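Local coordinates for protein pentalenene synthase (PDB 6Q4S) that probably converts farnesyl diphosphate into the bicyclic sesquiterpenol 7-epi-alpha-eudesmol through a magnesium-dependent 1,10-cyclization, at residues D49-H60 and H303-T314. Numbering follows the deposited sequence.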
ATOM      1  N   ASP A  49     -20.236  17.601  13.933  1.00 37.68           N
ATOM      2  CA  ASP A  49     -20.652  16.365  14.648  1.00 39.22           C
ATOM      3  C   ASP A  49     -20.092  15.050  14.083  1.00 34.89           C
ATOM      4  O   ASP A  49     -20.809  14.066  13.866  1.00 33.85           O
ATOM      5  CB  ASP A  49     -22.185  16.308  14.864  1.00 46.76           C
ATOM      6  CG  ASP A  49     -22.567  15.400  16.092  1.00 55.80           C
ATOM      7  OD1 ASP A  49     -21.619  14.972  16.880  1.00 47.03           O
ATOM      8  OD2 ASP A  49     -23.793  15.116  16.266  1.00 52.27           O
ATOM      9  N   LEU A  50     -18.772  15.021  13.859  1.00 35.41           N
ATOM     10  CA  LEU A  50     -18.107  13.768  13.457  1.00 34.61           C
ATOM     11  C   LEU A  50     -18.271  12.597  14.427  1.00 33.58           C
ATOM     12  O   LEU A  50     -18.437  11.490  14.009  1.00 35.98           O
ATOM     13  CB  LEU A  50     -16.627  13.990  13.239  1.00 35.41           C
ATOM     14  CG  LEU A  50     -16.297  14.930  12.104  1.00 44.87           C
ATOM     15  CD1 LEU A  50     -14.817  14.715  11.782  1.00 45.43           C
ATOM     16  CD2 LEU A  50     -17.132  14.699  10.860  1.00 44.00           C
ATOM     17  N   PRO A  51     -18.296  12.853  15.746  1.00 35.67           N
ATOM     18  CA  PRO A  51     -18.574  11.727  16.668  1.00 34.63           C
ATOM     19  C   PRO A  51     -19.837  10.948  16.307  1.00 31.73           C
ATOM     20  O   PRO A  51     -19.855   9.744  16.296  1.00 34.12           O
ATOM     21  CB  PRO A  51     -18.687  12.428  18.012  1.00 33.27           C
ATOM     22  CG  PRO A  51     -17.710  13.524  17.852  1.00 32.92           C
ATOM     23  CD  PRO A  51     -17.922  14.063  16.478  1.00 36.10           C
ATOM     24  N   GLN A  52     -20.876  11.661  15.912  1.00 32.25           N
ATOM     25  CA  GLN A  52     -22.081  10.988  15.547  1.00 33.69           C
ATOM     26  C   GLN A  52     -21.903  10.129  14.346  1.00 28.81           C
ATOM     27  O   GLN A  52     -22.385   8.997  14.287  1.00 33.27           O
ATOM     28  CB  GLN A  52     -23.211  12.034  15.384  1.00 35.84           C
ATOM     29  CG  GLN A  52     -24.546  11.422  15.060  1.00 42.07           C
ATOM     30  CD  GLN A  52     -25.486  12.425  14.390  1.00 46.12           C
ATOM     31  OE1 GLN A  52     -25.414  13.637  14.613  1.00 49.67           O
ATOM     32  NE2 GLN A  52     -26.323  11.918  13.531  1.00 47.30           N
ATOM     33  N   ALA A  53     -21.181  10.617  13.328  1.00 32.90           N
ATOM     34  CA  ALA A  53     -20.928   9.778  12.171  1.00 30.90           C
ATOM     35  C   ALA A  53     -20.198   8.500  12.582  1.00 29.49           C
ATOM     36  O   ALA A  53     -20.555   7.371  12.128  1.00 29.31           O
ATOM     37  CB  ALA A  53     -20.110  10.579  11.144  1.00 35.50           C
ATOM     38  N   ALA A  54     -19.163   8.658  13.433  1.00 32.74           N
ATOM     39  CA  ALA A  54     -18.420   7.443  13.857  1.00 32.62           C
ATOM     40  C   ALA A  54     -19.305   6.409  14.577  1.00 33.22           C
ATOM     41  O   ALA A  54     -19.212   5.188  14.372  1.00 31.20           O
ATOM     42  CB  ALA A  54     -17.252   7.844  14.705  1.00 35.38           C
ATOM     43  N   ALA A  55     -20.182   6.921  15.436  1.00 36.10           N
ATOM     44  CA  ALA A  55     -21.123   6.058  16.184  1.00 33.84           C
ATOM     45  C   ALA A  55     -22.091   5.302  15.280  1.00 37.65           C
ATOM     46  O   ALA A  55     -22.499   4.172  15.595  1.00 34.29           O
ATOM     47  CB  ALA A  55     -21.892   6.920  17.210  1.00 32.21           C
ATOM     48  N   ARG A  56     -22.458   5.895  14.141  1.00 31.57           N
ATOM     49  CA  ARG A  56     -23.390   5.224  13.138  1.00 31.26           C
ATOM     50  C   ARG A  56     -22.705   4.333  12.150  1.00 31.79           C
ATOM     51  O   ARG A  56     -23.268   3.363  11.667  1.00 31.70           O
ATOM     52  CB  ARG A  56     -24.125   6.324  12.395  1.00 34.13           C
ATOM     53  CG  ARG A  56     -25.030   7.205  13.230  1.00 38.10           C
ATOM     54  CD  ARG A  56     -25.726   8.220  12.311  1.00 39.06           C
ATOM     55  NE  ARG A  56     -26.655   9.068  13.046  1.00 40.32           N
ATOM     56  CZ  ARG A  56     -27.877   8.648  13.400  1.00 44.08           C
ATOM     57  NH1 ARG A  56     -28.310   7.435  13.074  1.00 39.70           N
ATOM     58  NH2 ARG A  56     -28.671   9.454  14.061  1.00 46.77           N
ATOM     59  N   THR A  57     -21.437   4.649  11.827  1.00 29.30           N
ATOM     60  CA  THR A  57     -20.679   3.809  10.908  1.00 27.62           C
ATOM     61  C   THR A  57     -19.863   2.643  11.496  1.00 27.83           C
ATOM     62  O   THR A  57     -19.594   1.634  10.785  1.00 27.59           O
ATOM     63  CB  THR A  57     -19.748   4.650   9.997  1.00 29.35           C
ATOM     64  OG1 THR A  57     -18.844   5.442  10.761  1.00 30.15           O
ATOM     65  CG2 THR A  57     -20.596   5.585   9.183  1.00 30.06           C
ATOM     66  N   TYR A  58     -19.495   2.756  12.763  1.00 27.84           N
ATOM     67  CA  TYR A  58     -18.773   1.676  13.461  1.00 30.70           C
ATOM     68  C   TYR A  58     -19.575   1.276  14.729  1.00 35.58           C
ATOM     69  O   TYR A  58     -19.111   1.457  15.839  1.00 31.68           O
ATOM     70  CB  TYR A  58     -17.365   2.143  13.842  1.00 31.67           C
ATOM     71  CG  TYR A  58     -16.540   2.477  12.600  1.00 28.71           C
ATOM     72  CD1 TYR A  58     -16.284   1.497  11.657  1.00 31.29           C
ATOM     73  CD2 TYR A  58     -16.094   3.754  12.369  1.00 31.88           C
ATOM     74  CE1 TYR A  58     -15.611   1.790  10.486  1.00 30.06           C
ATOM     75  CE2 TYR A  58     -15.414   4.050  11.192  1.00 33.53           C
ATOM     76  CZ  TYR A  58     -15.203   3.084  10.262  1.00 27.24           C
ATOM     77  OH  TYR A  58     -14.491   3.310   9.089  1.00 31.34           O
ATOM     78  N   PRO A  59     -20.801   0.797  14.549  1.00 32.95           N
ATOM     79  CA  PRO A  59     -21.671   0.702  15.758  1.00 37.81           C
ATOM     80  C   PRO A  59     -21.299  -0.378  16.768  1.00 37.12           C
ATOM     81  O   PRO A  59     -21.793  -0.313  17.901  1.00 40.80           O
ATOM     82  CB  PRO A  59     -23.048   0.411  15.157  1.00 36.86           C
ATOM     83  CG  PRO A  59     -22.708  -0.339  13.915  1.00 36.75           C
ATOM     84  CD  PRO A  59     -21.532   0.416  13.343  1.00 35.77           C
ATOM     85  N   HIS A  60     -20.455  -1.335  16.377  1.00 40.69           N
ATOM     86  CA  HIS A  60     -20.038  -2.444  17.241  1.00 40.00           C
ATOM     87  C   HIS A  60     -18.746  -2.212  17.995  1.00 42.39           C
ATOM     88  O   HIS A  60     -18.287  -3.133  18.602  1.00 39.90           O
ATOM     89  CB  HIS A  60     -19.934  -3.733  16.465  1.00 41.92           C
ATOM     90  CG  HIS A  60     -21.212  -4.159  15.841  1.00 50.89           C
ATOM     91  ND1 HIS A  60     -22.295  -4.588  16.577  1.00 50.10           N
ATOM     92  CD2 HIS A  60     -21.574  -4.255  14.537  1.00 51.64           C
ATOM     93  CE1 HIS A  60     -23.280  -4.898  15.750  1.00 51.51           C
ATOM     94  NE2 HIS A  60     -22.856  -4.732  14.507  1.00 48.12           N
ATOM     95  N   HIS A 303     -23.464  -0.437   7.237  1.00 35.09           N
ATOM     96  CA  HIS A 303     -23.300   0.580   8.241  1.00 31.48           C
ATOM     97  C   HIS A 303     -22.825   1.876   7.636  1.00 29.49           C
ATOM     98  O   HIS A 303     -23.184   2.961   8.139  1.00 29.49           O
ATOM     99  CB  HIS A 303     -22.348   0.137   9.401  1.00 32.86           C
ATOM    100  CG  HIS A 303     -22.775  -1.133  10.093  1.00 40.93           C
ATOM    101  ND1 HIS A 303     -21.881  -2.034  10.635  1.00 39.39           N
ATOM    102  CD2 HIS A 303     -24.010  -1.649  10.321  1.00 41.13           C
ATOM    103  CE1 HIS A 303     -22.543  -3.063  11.129  1.00 43.33           C
ATOM    104  NE2 HIS A 303     -23.835  -2.863  10.931  1.00 41.28           N
ATOM    105  N   TRP A 304     -21.957   1.776   6.608  1.00 28.02           N
ATOM    106  CA  TRP A 304     -21.449   2.981   6.011  1.00 30.96           C
ATOM    107  C   TRP A 304     -22.529   3.697   5.153  1.00 30.81           C
ATOM    108  O   TRP A 304     -22.706   4.912   5.256  1.00 33.49           O
ATOM    109  CB  TRP A 304     -20.157   2.715   5.220  1.00 31.23           C
ATOM    110  CG  TRP A 304     -19.069   3.206   6.004  1.00 29.87           C
ATOM    111  CD1 TRP A 304     -18.225   2.470   6.873  1.00 33.71           C
ATOM    112  CD2 TRP A 304     -18.736   4.567   6.185  1.00 30.21           C
ATOM    113  NE1 TRP A 304     -17.388   3.319   7.527  1.00 33.73           N
ATOM    114  CE2 TRP A 304     -17.654   4.610   7.139  1.00 34.66           C
ATOM    115  CE3 TRP A 304     -19.216   5.763   5.633  1.00 30.93           C
ATOM    116  CZ2 TRP A 304     -17.067   5.790   7.544  1.00 34.07           C
ATOM    117  CZ3 TRP A 304     -18.614   6.976   6.044  1.00 35.31           C
ATOM    118  CH2 TRP A 304     -17.528   6.961   6.990  1.00 37.55           C
ATOM    119  N   ILE A 305     -23.158   2.958   4.263  1.00 32.82           N
ATOM    120  CA  ILE A 305     -24.181   3.562   3.390  1.00 34.84           C
ATOM    121  C   ILE A 305     -25.303   4.165   4.248  1.00 34.88           C
ATOM    122  O   ILE A 305     -25.600   5.372   4.123  1.00 32.96           O
ATOM    123  CB  ILE A 305     -24.783   2.547   2.404  1.00 36.39           C
ATOM    124  CG1 ILE A 305     -23.727   1.998   1.479  1.00 37.10           C
ATOM    125  CG2 ILE A 305     -25.916   3.240   1.622  1.00 41.72           C
ATOM    126  CD1 ILE A 305     -24.167   0.779   0.669  1.00 42.39           C
ATOM    127  N   ASN A 306     -25.820   3.392   5.222  1.00 36.15           N
ATOM    128  CA  ASN A 306     -26.959   3.873   6.029  1.00 34.76           C
ATOM    129  C   ASN A 306     -26.607   4.922   7.030  1.00 37.40           C
ATOM    130  O   ASN A 306     -27.304   5.984   7.148  1.00 37.60           O
ATOM    131  CB  ASN A 306     -27.665   2.741   6.685  1.00 37.57           C
ATOM    132  CG  ASN A 306     -29.126   3.093   7.010  1.00 44.62           C
ATOM    133  OD1 ASN A 306     -29.899   3.513   6.135  1.00 40.16           O
ATOM    134  ND2 ASN A 306     -29.498   2.928   8.271  1.00 39.56           N
ATOM    135  N   GLY A 307     -25.460   4.716   7.682  1.00 37.40           N
ATOM    136  CA  GLY A 307     -25.031   5.612   8.722  1.00 38.83           C
ATOM    137  C   GLY A 307     -24.613   6.943   8.196  1.00 31.74           C
ATOM    138  O   GLY A 307     -24.826   8.002   8.821  1.00 30.72           O
ATOM    139  N   ASN A 308     -23.933   6.919   7.057  1.00 35.60           N
ATOM    140  CA  ASN A 308     -23.561   8.183   6.437  1.00 34.34           C
ATOM    141  C   ASN A 308     -24.838   8.986   6.087  1.00 35.69           C
ATOM    142  O   ASN A 308     -24.903  10.155   6.338  1.00 36.21           O
ATOM    143  CB  ASN A 308     -22.716   8.001   5.163  1.00 38.31           C
ATOM    144  CG  ASN A 308     -22.296   9.359   4.562  1.00 37.93           C
ATOM    145  OD1 ASN A 308     -21.524  10.111   5.146  1.00 38.39           O
ATOM    146  ND2 ASN A 308     -22.900   9.703   3.466  1.00 37.51           N
ATOM    147  N   TYR A 309     -25.812   8.317   5.515  1.00 37.19           N
ATOM    148  CA  TYR A 309     -27.071   8.981   5.143  1.00 41.76           C
ATOM    149  C   TYR A 309     -27.759   9.629   6.352  1.00 40.94           C
ATOM    150  O   TYR A 309     -28.031  10.891   6.386  1.00 39.93           O
ATOM    151  CB  TYR A 309     -28.013   7.973   4.464  1.00 42.27           C
ATOM    152  CG  TYR A 309     -29.360   8.582   4.168  1.00 49.39           C
ATOM    153  CD1 TYR A 309     -29.467   9.773   3.424  1.00 52.84           C
ATOM    154  CD2 TYR A 309     -30.532   8.029   4.685  1.00 62.74           C
ATOM    155  CE1 TYR A 309     -30.700  10.353   3.177  1.00 55.29           C
ATOM    156  CE2 TYR A 309     -31.773   8.610   4.425  1.00 61.35           C
ATOM    157  CZ  TYR A 309     -31.842   9.770   3.675  1.00 61.87           C
ATOM    158  OH  TYR A 309     -33.059  10.364   3.422  1.00 73.42           O
ATOM    159  N   GLU A 310     -27.933   8.812   7.393  1.00 37.96           N
ATOM    160  CA  GLU A 310     -28.639   9.278   8.611  1.00 38.66           C
ATOM    161  C   GLU A 310     -27.874  10.328   9.273  1.00 39.88           C
ATOM    162  O   GLU A 310     -28.473  11.234   9.832  1.00 43.70           O
ATOM    163  CB  GLU A 310     -28.985   8.134   9.590  1.00 40.42           C
ATOM    164  CG  GLU A 310     -29.600   6.906   8.924  1.00 43.61           C
ATOM    165  CD  GLU A 310     -31.110   6.865   9.043  1.00 63.08           C
ATOM    166  OE1 GLU A 310     -31.685   7.972   8.917  1.00 64.91           O
ATOM    167  OE2 GLU A 310     -31.691   5.748   9.267  1.00 69.07           O
ATOM    168  N   TRP A 311     -26.538  10.282   9.230  1.00 37.93           N
ATOM    169  CA  TRP A 311     -25.767  11.433   9.787  1.00 35.94           C
ATOM    170  C   TRP A 311     -25.952  12.762   8.951  1.00 43.99           C
ATOM    171  O   TRP A 311     -25.987  13.882   9.485  1.00 44.43           O
ATOM    172  CB  TRP A 311     -24.253  11.059   9.852  1.00 38.99           C
ATOM    173  CG  TRP A 311     -23.337  12.165  10.122  1.00 38.70           C
ATOM    174  CD1 TRP A 311     -23.212  12.817  11.257  1.00 39.79           C
ATOM    175  CD2 TRP A 311     -22.362  12.726   9.219  1.00 43.87           C
ATOM    176  NE1 TRP A 311     -22.244  13.789  11.150  1.00 43.00           N
ATOM    177  CE2 TRP A 311     -21.701  13.744   9.909  1.00 42.06           C
ATOM    178  CE3 TRP A 311     -21.989  12.455   7.890  1.00 48.68           C
ATOM    179  CZ2 TRP A 311     -20.695  14.510   9.341  1.00 48.39           C
ATOM    180  CZ3 TRP A 311     -20.984  13.196   7.333  1.00 51.28           C
ATOM    181  CH2 TRP A 311     -20.352  14.231   8.053  1.00 51.00           C
ATOM    182  N   ALA A 312     -25.987  12.620   7.638  1.00 44.32           N
ATOM    183  CA  ALA A 312     -26.098  13.773   6.725  1.00 51.64           C
ATOM    184  C   ALA A 312     -27.416  14.547   6.968  1.00 48.45           C
ATOM    185  O   ALA A 312     -27.386  15.765   7.085  1.00 56.91           O
ATOM    186  CB  ALA A 312     -25.984  13.308   5.281  1.00 50.71           C
ATOM    187  N   LEU A 313     -28.520  13.828   7.128  1.00 46.80           N
ATOM    188  CA  LEU A 313     -29.821  14.391   7.555  1.00 56.91           C
ATOM    189  C   LEU A 313     -29.779  15.379   8.726  1.00 66.74           C
ATOM    190  O   LEU A 313     -30.450  16.400   8.691  1.00 71.83           O
ATOM    191  CB  LEU A 313     -30.795  13.274   7.916  1.00 54.05           C
ATOM    192  CG  LEU A 313     -31.238  12.374   6.772  1.00 62.39           C
ATOM    193  CD1 LEU A 313     -32.149  11.285   7.321  1.00 62.43           C
ATOM    194  CD2 LEU A 313     -31.943  13.169   5.667  1.00 70.10           C
ATOM    195  N   THR A 314     -28.962  15.104   9.735  1.00 64.10           N
ATOM    196  CA  THR A 314     -28.867  15.956  10.925  1.00 62.08           C
ATOM    197  C   THR A 314     -27.776  17.028  10.760  1.00 71.06           C
ATOM    198  O   THR A 314     -27.234  17.485  11.761  1.00 82.28           O
ATOM    199  CB  THR A 314     -28.587  15.101  12.208  1.00 62.08           C
ATOM    200  OG1 THR A 314     -27.204  14.714  12.259  1.00 58.09           O
ATOM    201  CG2 THR A 314     -29.436  13.813  12.262  1.00 59.89           C
TER
HETATM  202  O   HOH W   1     -18.985  -1.621  10.935  1.00 41.17           O
HETATM  203  O   HOH W   2     -24.597  -5.226  12.326  1.00 44.22           O
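T57 lies over one face of the W304 indole. Its CG2 sits 3.6 Å from the centroid of the W304 six-membered ring, almost on the ring normal, a CH-pi contact. The T57 torsion (chi1 57°) sends CG2 toward the indole and leaves OG1 to bond A53 O at 2.9 Å, from above the carbonyl plane. A53 O also accepts from T57 N, so two donors of one residue grip it. The pyrrole edge of W304 points at the face of Y58 in an offset edge-to-face pair, planes at 74°. An alanine in place of W304 would probably leave T57 CG2 and the Y58 ring face without the indole they pack on, and open a gap between the helices. Y58 OH is held by S186 O of helix 183-194.

One turn back along helix 50-57 from T57, A53 CB packs over the five-membered ring of W311, two turns on from W304. L50 CD2 meets the same indole at CZ2. G307 lies against R56, with R56 CB 3.8 Å from G307 CA. A CB on G307 would clash with R56 O, so the lack of a side chain lets the backbones come close.

At the other end P59 CG lies over the centre of one face of the H303 imidazole, a CH-pi contact. One water links H303 NE2 to H60 NE2. A second bonds H303 ND1 and, weakly, T57 O. At the outer edge the extended R56 chain lays its guanidinium against E310 CB. W311 NE1 gives D49 O a weak, bent bond of 3.1 Å.

Helix 50-57 and the 303-313 part of helix 288-313 run roughly antiparallel, at 150°. N308 bonds N223, a probable magnesium ligand, so this packing adjoins the metal site of the all-helical class I terpene synthase fold.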